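Local coordinates for protein DnaJ homolog subfamily C member 10 (Mus musculus, PDB 3APQ) that reduces disulfide bonds in the endoplasmic reticulum, serving both the correct folding of proteins and the degradation of misfolded ones, and works with Hsp70 through its J domain, at residues Lys62-Lys66 against Tyr67-Gly71; Asp157-Leu160 against Cys161-Lys164; Arg188-Glu191 against Ser192-Phe196. All blocks are in the same frame, centred on the assembly; numbering follows the deposited sequence.

Contact 1 (Lys62-Lys66 against Tyr67-Gly71)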
ATOM      1  N   LYS A  62      -8.195  13.647   7.214  1.00 20.19           N
ATOM      2  CA  LYS A  62      -9.324  13.980   8.107  1.00 20.72           C
ATOM      3  C   LYS A  62      -9.333  15.473   8.449  1.00 20.69           C
ATOM      4  O   LYS A  62     -10.376  16.156   8.432  1.00 19.34           O
ATOM      5  CB  LYS A  62      -9.148  13.170   9.365  1.00 22.48           C
ATOM      6  CG  LYS A  62     -10.311  13.269  10.397  1.00 26.86           C
ATOM      7  CD  LYS A  62     -10.193  12.091  11.399  1.00 35.45           C
ATOM      8  CE  LYS A  62      -9.771  10.796  10.676  1.00 40.37           C
ATOM      9  NZ  LYS A  62      -9.229   9.717  11.606  1.00 45.01           N
ATOM     10  N   LYS A  63      -8.144  15.956   8.764  1.00 20.12           N
ATOM     11  CA  LYS A  63      -7.924  17.358   9.063  1.00 21.59           C
ATOM     12  C   LYS A  63      -8.284  18.229   7.848  1.00 19.35           C
ATOM     13  O   LYS A  63      -9.010  19.189   7.991  1.00 20.75           O
ATOM     14  CB  LYS A  63      -6.467  17.571   9.454  1.00 22.26           C
ATOM     15  CG  LYS A  63      -6.247  18.818  10.298  1.00 26.81           C
ATOM     16  CD  LYS A  63      -4.749  19.078  10.590  1.00 27.51           C
ATOM     17  CE  LYS A  63      -4.571  20.485  11.188  1.00 28.41           C
ATOM     18  NZ  LYS A  63      -3.130  20.835  11.443  1.00 31.17           N
ATOM     19  N   TYR A  64      -7.795  17.849   6.661  1.00 19.06           N
ATOM     20  CA  TYR A  64      -8.117  18.558   5.423  1.00 19.46           C
ATOM     21  C   TYR A  64      -9.614  18.583   5.137  1.00 19.64           C
ATOM     22  O   TYR A  64     -10.150  19.606   4.716  1.00 20.31           O
ATOM     23  CB  TYR A  64      -7.368  17.913   4.228  1.00 19.22           C
ATOM     24  CG  TYR A  64      -7.659  18.606   2.912  1.00 17.88           C
ATOM     25  CD1 TYR A  64      -7.065  19.853   2.624  1.00 18.36           C
ATOM     26  CD2 TYR A  64      -8.553  18.059   1.975  1.00 18.38           C
ATOM     27  CE1 TYR A  64      -7.317  20.535   1.431  1.00 16.43           C
ATOM     28  CE2 TYR A  64      -8.813  18.733   0.734  1.00 14.76           C
ATOM     29  CZ  TYR A  64      -8.193  19.977   0.491  1.00 17.89           C
ATOM     30  OH  TYR A  64      -8.346  20.691  -0.691  1.00 18.69           O
ATOM     31  N   ASP A  65     -10.271  17.431   5.318  1.00 19.85           N
ATOM     32  CA  ASP A  65     -11.724  17.323   5.116  1.00 21.40           C
ATOM     33  C   ASP A  65     -12.466  18.266   5.986  1.00 22.47           C
ATOM     34  O   ASP A  65     -13.408  18.925   5.530  1.00 23.24           O
ATOM     35  CB  ASP A  65     -12.190  15.892   5.358  1.00 19.09           C
ATOM     36  CG  ASP A  65     -11.845  15.001   4.205  1.00 21.34           C
ATOM     37  OD1 ASP A  65     -11.489  15.567   3.144  1.00 20.41           O
ATOM     38  OD2 ASP A  65     -11.966  13.745   4.321  1.00 20.62           O
ATOM     39  N   LYS A  66     -11.996  18.394   7.219  1.00 24.00           N
ATOM     40  CA  LYS A  66     -12.685  19.211   8.197  1.00 25.81           C
ATOM     41  C   LYS A  66     -12.406  20.708   8.091  1.00 25.28           C
ATOM     42  O   LYS A  66     -13.319  21.515   8.244  1.00 25.70           O
ATOM     43  CB  LYS A  66     -12.333  18.720   9.595  1.00 26.90           C
ATOM     44  CG  LYS A  66     -13.501  18.762  10.528  1.00 33.43           C
ATOM     45  CD  LYS A  66     -13.309  17.726  11.621  1.00 37.31           C
ATOM     46  CE  LYS A  66     -14.188  18.061  12.799  1.00 42.25           C
ATOM     47  NZ  LYS A  66     -13.757  17.243  13.954  1.00 46.92           N
ATOM     48  N   TYR A  67     -11.160  21.065   7.803  1.00 24.58           N
ATOM     49  CA  TYR A  67     -10.673  22.426   7.950  1.00 24.28           C
ATOM     50  C   TYR A  67     -10.015  23.033   6.709  1.00 24.87           C
ATOM     51  O   TYR A  67      -9.450  24.129   6.801  1.00 25.27           O
ATOM     52  CB  TYR A  67      -9.612  22.433   9.043  1.00 24.63           C
ATOM     53  CG  TYR A  67     -10.147  21.984  10.382  1.00 26.64           C
ATOM     54  CD1 TYR A  67     -11.173  22.712  11.001  1.00 24.56           C
ATOM     55  CD2 TYR A  67      -9.649  20.822  11.013  1.00 26.86           C
ATOM     56  CE1 TYR A  67     -11.686  22.317  12.220  1.00 30.33           C
ATOM     57  CE2 TYR A  67     -10.174  20.400  12.244  1.00 28.29           C
ATOM     58  CZ  TYR A  67     -11.166  21.156  12.830  1.00 26.83           C
ATOM     59  OH  TYR A  67     -11.682  20.806  14.033  1.00 31.73           O
ATOM     60  N   GLY A  68      -9.995  22.316   5.587  1.00 23.57           N
ATOM     61  CA  GLY A  68      -9.132  22.737   4.474  1.00 23.52           C
ATOM     62  C   GLY A  68      -7.665  22.719   4.863  1.00 24.04           C
ATOM     63  O   GLY A  68      -7.207  21.859   5.619  1.00 23.89           O
ATOM     64  N   GLU A  69      -6.912  23.692   4.360  1.00 24.73           N
ATOM     65  CA  GLU A  69      -5.447  23.633   4.397  1.00 25.04           C
ATOM     66  C   GLU A  69      -4.837  24.137   5.709  1.00 26.24           C
ATOM     67  O   GLU A  69      -3.682  24.554   5.755  1.00 26.11           O
ATOM     68  CB  GLU A  69      -4.884  24.453   3.216  1.00 25.36           C
ATOM     69  CG  GLU A  69      -5.197  23.823   1.855  1.00 25.11           C
ATOM     70  CD  GLU A  69      -4.257  24.267   0.742  1.00 25.84           C
ATOM     71  OE1 GLU A  69      -3.281  25.016   1.026  1.00 28.51           O
ATOM     72  OE2 GLU A  69      -4.495  23.864  -0.421  1.00 26.20           O
ATOM     73  N   LYS A  70      -5.619  24.089   6.778  1.00 26.42           N
ATOM     74  CA  LYS A  70      -5.172  24.566   8.070  1.00 28.26           C
ATOM     75  C   LYS A  70      -3.832  23.906   8.464  1.00 28.88           C
ATOM     76  O   LYS A  70      -3.668  22.680   8.296  1.00 27.54           O
ATOM     77  CB  LYS A  70      -6.268  24.254   9.099  1.00 27.97           C
ATOM     78  CG  LYS A  70      -5.915  24.744  10.481  1.00 30.86           C
ATOM     79  CD  LYS A  70      -6.894  24.183  11.477  1.00 32.24           C
ATOM     80  CE  LYS A  70      -6.769  24.936  12.768  1.00 35.65           C
ATOM     81  NZ  LYS A  70      -7.744  24.337  13.729  1.00 32.27           N
ATOM     82  N   GLY A  71      -2.875  24.723   8.927  1.00 29.92           N
ATOM     83  CA  GLY A  71      -1.572  24.223   9.347  1.00 31.42           C
ATOM     84  C   GLY A  71      -0.628  23.740   8.240  1.00 32.41           C
ATOM     85  O   GLY A  71       0.523  23.369   8.525  1.00 32.74           O
TER
HETATM   86  O   HOH W   1      -1.838  21.087   9.099  1.00 33.30           O
HETATM   87  O   HOH W   2      -6.840  22.898  -1.106  1.00 23.67           O
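K63 and Y67, and Y64 and G68, are paired by the last two backbone bonds of helix 58-67. Y67 N donates to K63 O at 2.9 Å. G68 N donates to Y64 O, also at 2.9 Å. G68 then leaves the helix with positive phi (62°). Its carbonyl turns back, and G68 O lies 3.4 Å from Y64 CA, a nearly straight CA-H...O contact. The K66 side chain runs alongside that of Y67. K66 CB sits over one face of the Y67 ring, offset toward the rim and 3.9 Å from the centroid, in a CH-pi contact. K63 crosses Y67 at about a right angle. This is the C-terminal end of the last helix of the J domain, where the chain unwinds into the loop before helix 83-88. K63 has CG anti to its backbone N (chi1 -157°) and an extended chain beyond, which carries NZ past the helix end toward K70. A water accepts from K63 NZ and donates to K70 O. E69 lies beside Y64, pointing the same way, and E69 CG meets the ring edge at Y64 CE1, 3.9 Å away. A second water links Y64 OH and E69 OE2, donating to the carboxylate. Both polar ends have partners beyond the turn: Y64 OH hydrogen-bonds to F4 N, and E69 forms a salt bridge with R50.

Contact 2 (Asp157-Leu160 against Cys161-Lys164)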
ATOM      1  N   ASP A 157       4.160   3.536   6.337  1.00 24.29           N
ATOM      2  CA  ASP A 157       3.985   3.517   7.797  1.00 22.95           C
ATOM      3  C   ASP A 157       5.042   2.689   8.513  1.00 23.63           C
ATOM      4  O   ASP A 157       4.832   1.510   8.824  1.00 21.90           O
ATOM      5  CB  ASP A 157       2.611   2.981   8.135  1.00 23.65           C
ATOM      6  CG  ASP A 157       2.192   3.271   9.590  1.00 25.99           C
ATOM      7  OD1 ASP A 157       3.055   3.514  10.459  1.00 26.20           O
ATOM      8  OD2 ASP A 157       0.993   3.201   9.862  1.00 23.70           O
ATOM      9  N   ARG A 158       6.169   3.324   8.802  1.00 23.82           N
ATOM     10  CA  ARG A 158       7.326   2.603   9.324  1.00 25.83           C
ATOM     11  C   ARG A 158       7.033   2.067  10.691  1.00 25.58           C
ATOM     12  O   ARG A 158       7.485   0.980  11.045  1.00 26.99           O
ATOM     13  CB  ARG A 158       8.555   3.516   9.383  1.00 26.29           C
ATOM     14  CG  ARG A 158       8.994   3.945   7.992  1.00 29.73           C
ATOM     15  CD  ARG A 158       9.669   2.844   7.247  1.00 30.14           C
ATOM     16  NE  ARG A 158      10.064   3.263   5.889  1.00 32.76           N
ATOM     17  CZ  ARG A 158      10.523   2.436   4.959  1.00 32.94           C
ATOM     18  NH1 ARG A 158      10.642   1.143   5.213  1.00 33.65           N
ATOM     19  NH2 ARG A 158      10.842   2.898   3.754  1.00 35.33           N
ATOM     20  N   MET A 159       6.265   2.844  11.443  1.00 26.31           N
ATOM     21  CA  MET A 159       6.046   2.481  12.824  0.50 27.28           C
ATOM     22  C   MET A 159       5.114   1.258  12.934  1.00 26.27           C
ATOM     23  O   MET A 159       5.379   0.370  13.775  1.00 25.89           O
ATOM     24  CB  MET A 159       5.684   3.721  13.633  0.50 28.69           C
ATOM     25  CG  MET A 159       6.886   4.708  13.676  0.50 30.48           C
ATOM     26  SD  MET A 159       8.279   4.145  14.704  0.50 36.09           S
ATOM     27  CE  MET A 159       9.447   3.503  13.490  0.50 30.06           C
ATOM     28  N   LEU A 160       4.134   1.160  12.036  1.00 24.81           N
ATOM     29  CA  LEU A 160       3.303  -0.036  11.951  1.00 22.62           C
ATOM     30  C   LEU A 160       4.211  -1.250  11.765  1.00 22.19           C
ATOM     31  O   LEU A 160       4.157  -2.192  12.554  1.00 22.01           O
ATOM     32  CB  LEU A 160       2.282   0.093  10.801  1.00 21.66           C
ATOM     33  CG  LEU A 160       1.392  -1.149  10.532  1.00 23.02           C
ATOM     34  CD1 LEU A 160       0.626  -1.639  11.790  1.00 24.63           C
ATOM     35  CD2 LEU A 160       0.456  -0.828   9.365  1.00 25.07           C
ATOM     36  N   CYS A 161       5.099  -1.216  10.763  1.00 19.68           N
ATOM     37  CA  CYS A 161       6.023  -2.334  10.548  1.00 20.28           C
ATOM     38  C   CYS A 161       6.880  -2.596  11.774  1.00 20.55           C
ATOM     39  O   CYS A 161       7.051  -3.761  12.182  1.00 21.60           O
ATOM     40  CB  CYS A 161       6.835  -2.126   9.259  1.00 18.47           C
ATOM     41  SG  CYS A 161       5.550  -2.075   7.973  1.00 21.29           S
ATOM     42  N   ARG A 162       7.371  -1.533  12.395  1.00 21.12           N
ATOM     43  CA  ARG A 162       8.228  -1.726  13.568  1.00 22.08           C
ATOM     44  C   ARG A 162       7.437  -2.401  14.674  1.00 24.03           C
ATOM     45  O   ARG A 162       7.936  -3.313  15.356  1.00 24.81           O
ATOM     46  CB  ARG A 162       8.842  -0.412  14.069  1.00 22.45           C
ATOM     47  CG  ARG A 162       9.646  -0.612  15.351  1.00 24.54           C
ATOM     48  CD  ARG A 162      10.363   0.689  15.710  1.00 24.72           C
ATOM     49  NE  ARG A 162      11.351   0.989  14.688  1.00 26.30           N
ATOM     50  CZ  ARG A 162      12.599   0.510  14.730  1.00 31.93           C
ATOM     51  NH1 ARG A 162      12.969  -0.252  15.759  1.00 29.73           N
ATOM     52  NH2 ARG A 162      13.474   0.806  13.769  1.00 28.49           N
ATOM     53  N   MET A 163       6.197  -1.968  14.824  1.00 24.80           N
ATOM     54  CA  MET A 163       5.331  -2.468  15.890  0.60 26.90           C
ATOM     55  C   MET A 163       5.153  -3.980  15.739  1.00 27.02           C
ATOM     56  O   MET A 163       5.117  -4.718  16.735  1.00 26.86           O
ATOM     57  CB  MET A 163       3.982  -1.769  15.836  0.60 26.90           C
ATOM     58  CG  MET A 163       4.013  -0.337  16.357  0.60 29.12           C
ATOM     59  SD  MET A 163       2.434   0.506  16.131  0.60 35.92           S
ATOM     60  CE  MET A 163       1.326  -0.852  15.746  0.60 32.47           C
ATOM     61  N   LYS A 164       5.058  -4.430  14.497  1.00 25.19           N
ATOM     62  CA  LYS A 164       4.804  -5.833  14.239  1.00 27.00           C
ATOM     63  C   LYS A 164       6.082  -6.654  14.131  1.00 28.04           C
ATOM     64  O   LYS A 164       6.048  -7.833  13.679  1.00 28.76           O
ATOM     65  CB  LYS A 164       3.941  -5.991  12.992  1.00 26.81           C
ATOM     66  CG  LYS A 164       2.643  -5.196  13.057  1.00 27.52           C
ATOM     67  CD  LYS A 164       1.814  -5.636  14.293  1.00 28.61           C
ATOM     68  CE  LYS A 164       0.714  -4.615  14.622  1.00 32.53           C
ATOM     69  NZ  LYS A 164       0.028  -4.907  15.941  1.00 31.87           N
TER
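L160 and K164 meet one turn apart on helix 158-163. L160 faces inward. L160 CD1 lies 4.1 Å from K164 CE, a van der Waals approach to the carbon next to the ammonium group. K164 bends at chi2 (-58°), and K164 CG packs 3.4 Å from L160 O. The C161 side chain lies beside the preceding turn, with C161 CB 3.6 Å from R158 O. On the exposed flank M159 and R162 run side by side, pointing the same way. M159 CE comes near the edge of the R162 guanidinium, but this approach is doubtful because M159 has two conformers.

Backbone bonds set these positions. R162 N donates to R158 O at 2.9 Å. K164 N donates to L160 O at 3.1 Å, and K164 is the first residue to leave helical geometry. M163 N likewise bonds to M159 O. The bond from C161 N to D157 O is weak. At the start of the helix D157 is the N-cap. D157 OD1 accepts from L160 N at 3.0 Å, approached from above the carboxylate plane. This holds the first turn that carries L160 and C161.

C161 forms a disulfide with C154, so the helix is tied covalently to the chain just after strand 148-153. R158 NH1 hydrogen-bonds to S123 OG. Within the thioredoxin domain, L160 and C161 pack on V152 of strand 148-153, while L160 touches R104 and K164 touches F107, both of helix 104-113.

Contact 3 (Arg188-Glu191 against Ser192-Phe196)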
ATOM      1  N   ARG A 188       9.640 -19.109  -0.862  1.00 18.04           N
ATOM      2  CA  ARG A 188       8.877 -18.072  -1.576  1.00 19.34           C
ATOM      3  C   ARG A 188       8.359 -18.544  -2.921  1.00 19.57           C
ATOM      4  O   ARG A 188       7.878 -17.732  -3.703  1.00 20.28           O
ATOM      5  CB  ARG A 188       9.679 -16.740  -1.756  1.00 19.69           C
ATOM      6  CG  ARG A 188       9.957 -16.000  -0.448  1.00 22.30           C
ATOM      7  CD  ARG A 188      10.586 -14.606  -0.621  1.00 23.84           C
ATOM      8  NE  ARG A 188      11.099 -14.183   0.681  1.00 24.36           N
ATOM      9  CZ  ARG A 188      12.178 -13.414   0.898  1.00 23.09           C
ATOM     10  NH1 ARG A 188      12.891 -12.967  -0.103  1.00 20.20           N
ATOM     11  NH2 ARG A 188      12.541 -13.106   2.137  1.00 20.83           N
ATOM     12  N   SER A 189       8.433 -19.840  -3.193  1.00 20.79           N
ATOM     13  CA  SER A 189       7.754 -20.362  -4.414  1.00 21.06           C
ATOM     14  C   SER A 189       6.236 -20.311  -4.284  1.00 19.87           C
ATOM     15  O   SER A 189       5.701 -20.289  -3.172  1.00 17.11           O
ATOM     16  CB  SER A 189       8.243 -21.771  -4.781  1.00 22.19           C
ATOM     17  OG  SER A 189       7.691 -22.706  -3.902  1.00 24.72           O
ATOM     18  N   LYS A 190       5.512 -20.240  -5.406  1.00 19.48           N
ATOM     19  CA  LYS A 190       4.058 -20.242  -5.286  1.00 19.51           C
ATOM     20  C   LYS A 190       3.542 -21.503  -4.552  1.00 18.65           C
ATOM     21  O   LYS A 190       2.673 -21.401  -3.685  1.00 17.34           O
ATOM     22  CB  LYS A 190       3.355 -20.111  -6.638  1.00 19.44           C
ATOM     23  CG  LYS A 190       1.820 -20.186  -6.476  1.00 24.24           C
ATOM     24  CD  LYS A 190       1.119 -20.444  -7.783  1.00 28.27           C
ATOM     25  CE  LYS A 190       1.754 -21.615  -8.539  1.00 35.98           C
ATOM     26  NZ  LYS A 190       1.389 -22.951  -7.929  1.00 40.22           N
ATOM     27  N   GLU A 191       4.133 -22.664  -4.848  1.00 21.04           N
ATOM     28  CA  GLU A 191       3.647 -23.907  -4.206  1.00 23.06           C
ATOM     29  C   GLU A 191       3.935 -23.903  -2.689  1.00 21.53           C
ATOM     30  O   GLU A 191       3.086 -24.321  -1.884  1.00 21.68           O
ATOM     31  CB  GLU A 191       4.106 -25.167  -4.953  1.00 25.81           C
ATOM     32  CG  GLU A 191       3.868 -25.050  -6.483  1.00 29.33           C
ATOM     33  CD  GLU A 191       5.084 -24.448  -7.309  1.00 36.19           C
ATOM     34  OE1 GLU A 191       5.717 -23.337  -7.028  1.00 27.64           O
ATOM     35  OE2 GLU A 191       5.399 -25.144  -8.308  1.00 43.76           O
ATOM     36  N   SER A 192       5.085 -23.361  -2.297  1.00 21.14           N
ATOM     37  CA  SER A 192       5.411 -23.212  -0.870  1.00 19.66           C
ATOM     38  C   SER A 192       4.446 -22.287  -0.127  1.00 19.22           C
ATOM     39  O   SER A 192       4.046 -22.573   0.993  1.00 18.53           O
ATOM     40  CB  SER A 192       6.843 -22.690  -0.687  1.00 20.00           C
ATOM     41  OG  SER A 192       7.102 -22.301   0.666  1.00 17.90           O
ATOM     42  N   LEU A 193       4.103 -21.154  -0.746  1.00 17.04           N
ATOM     43  CA  LEU A 193       3.137 -20.197  -0.155  1.00 16.45           C
ATOM     44  C   LEU A 193       1.780 -20.856   0.003  1.00 17.09           C
ATOM     45  O   LEU A 193       1.170 -20.793   1.082  1.00 17.70           O
ATOM     46  CB  LEU A 193       3.053 -18.934  -1.021  1.00 15.92           C
ATOM     47  CG  LEU A 193       4.332 -18.075  -0.984  1.00 14.17           C
ATOM     48  CD1 LEU A 193       4.321 -17.004  -2.134  1.00 20.60           C
ATOM     49  CD2 LEU A 193       4.481 -17.301   0.350  1.00 21.04           C
ATOM     50  N   VAL A 194       1.345 -21.556  -1.043  1.00 18.51           N
ATOM     51  CA  VAL A 194       0.049 -22.272  -1.023  1.00 19.56           C
ATOM     52  C   VAL A 194       0.013 -23.325   0.092  1.00 20.69           C
ATOM     53  O   VAL A 194      -0.914 -23.315   0.891  1.00 20.85           O
ATOM     54  CB  VAL A 194      -0.280 -22.913  -2.340  1.00 18.74           C
ATOM     55  CG1 VAL A 194      -1.526 -23.811  -2.200  1.00 19.69           C
ATOM     56  CG2 VAL A 194      -0.528 -21.821  -3.442  1.00 19.27           C
ATOM     57  N   ALA A 195       1.072 -24.152   0.186  1.00 21.53           N
ATOM     58  CA  ALA A 195       1.166 -25.233   1.201  1.00 22.10           C
ATOM     59  C   ALA A 195       1.196 -24.650   2.608  1.00 22.46           C
ATOM     60  O   ALA A 195       0.607 -25.190   3.548  1.00 21.55           O
ATOM     61  CB  ALA A 195       2.391 -26.067   0.966  1.00 22.20           C
ATOM     62  N   PHE A 196       1.849 -23.516   2.752  1.00 21.47           N
ATOM     63  CA  PHE A 196       1.866 -22.855   4.048  1.00 21.78           C
ATOM     64  C   PHE A 196       0.500 -22.270   4.401  1.00 21.06           C
ATOM     65  O   PHE A 196       0.048 -22.449   5.529  1.00 21.83           O
ATOM     66  CB  PHE A 196       2.941 -21.773   4.085  1.00 20.20           C
ATOM     67  CG  PHE A 196       2.953 -20.940   5.334  1.00 21.91           C
ATOM     68  CD1 PHE A 196       3.638 -21.359   6.474  1.00 23.60           C
ATOM     69  CD2 PHE A 196       2.365 -19.689   5.335  1.00 22.03           C
ATOM     70  CE1 PHE A 196       3.685 -20.552   7.630  1.00 24.91           C
ATOM     71  CE2 PHE A 196       2.405 -18.853   6.481  1.00 25.19           C
ATOM     72  CZ  PHE A 196       3.065 -19.265   7.620  1.00 22.25           C
TER
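S189 OG reaches the backbone N and CB of S192 across the first turn of helix 190-202, and the two side chains do different jobs. S189 is the N-cap. Its OG stands between the backbone N and the carbonyl carbon (chi1 75°), which brings it in front of the first turn. There it accepts from S192 N at 3.1 Å, with an N-H...O angle of 157°. The same OG lies 3.3 Å from S192 CB, so the two side chains touch through oxygen and methylene. The S192 hydroxyl is turned elsewhere, anti to its own backbone N (chi1 169°), and hydrogen-bonds to Y184 OH. That tyrosine oxygen also bonds to R188 N.

K190 and V194 lie side by side one turn apart and point the same way. The touch is light: K190 CG is 4.2 Å from V194 CG2. That methyl also sits 3.2 Å from K190 O, close beside the carbonyl that accepts from V194 N. L193 lies on another flank, and its CG packs 3.4 Å from S189 O. The backbone bond L193 N to S189 O, 3.0 Å, fixes this approach. A195 N also bonds to E191 O, and A195 CB rests beside that carbonyl.

This is the start of the C-terminal helix of the thioredoxin domain. L193 packs on T135 and F139 of helix 127-142 and on L172 of strand 171-175. V194 also touches F139, and F196 meets Y184 edge-to-face.

The chemistry is that of a helix start. A serine oxygen satisfies one first-turn N-H, and the S189 carbonyl takes the next. The partial positive charge of the helix end would tend to strengthen the bond to the S189 hydroxyl oxygen.

The three contacts are each a turn at a helix end or along a short helix, and none touches another. Contact 1 is at the end of the last J-domain helix, contacts 2 and 3 are in the thioredoxin domain. Contacts 1 and 3 are at the surface, about 45 Å apart between centres, on opposite sides of the chain's centre. Contact 2 lies nearer the centre and is partly buried. The chemistry follows the place. At 62-71 a helix ends, and two waters bridge polar groups across the exposed turn. At 157-164 an aspartate caps the helix start and a disulfide ties it inward. At 188-196 a serine does the capping, and apolar residues face the neighbouring helix 127-142.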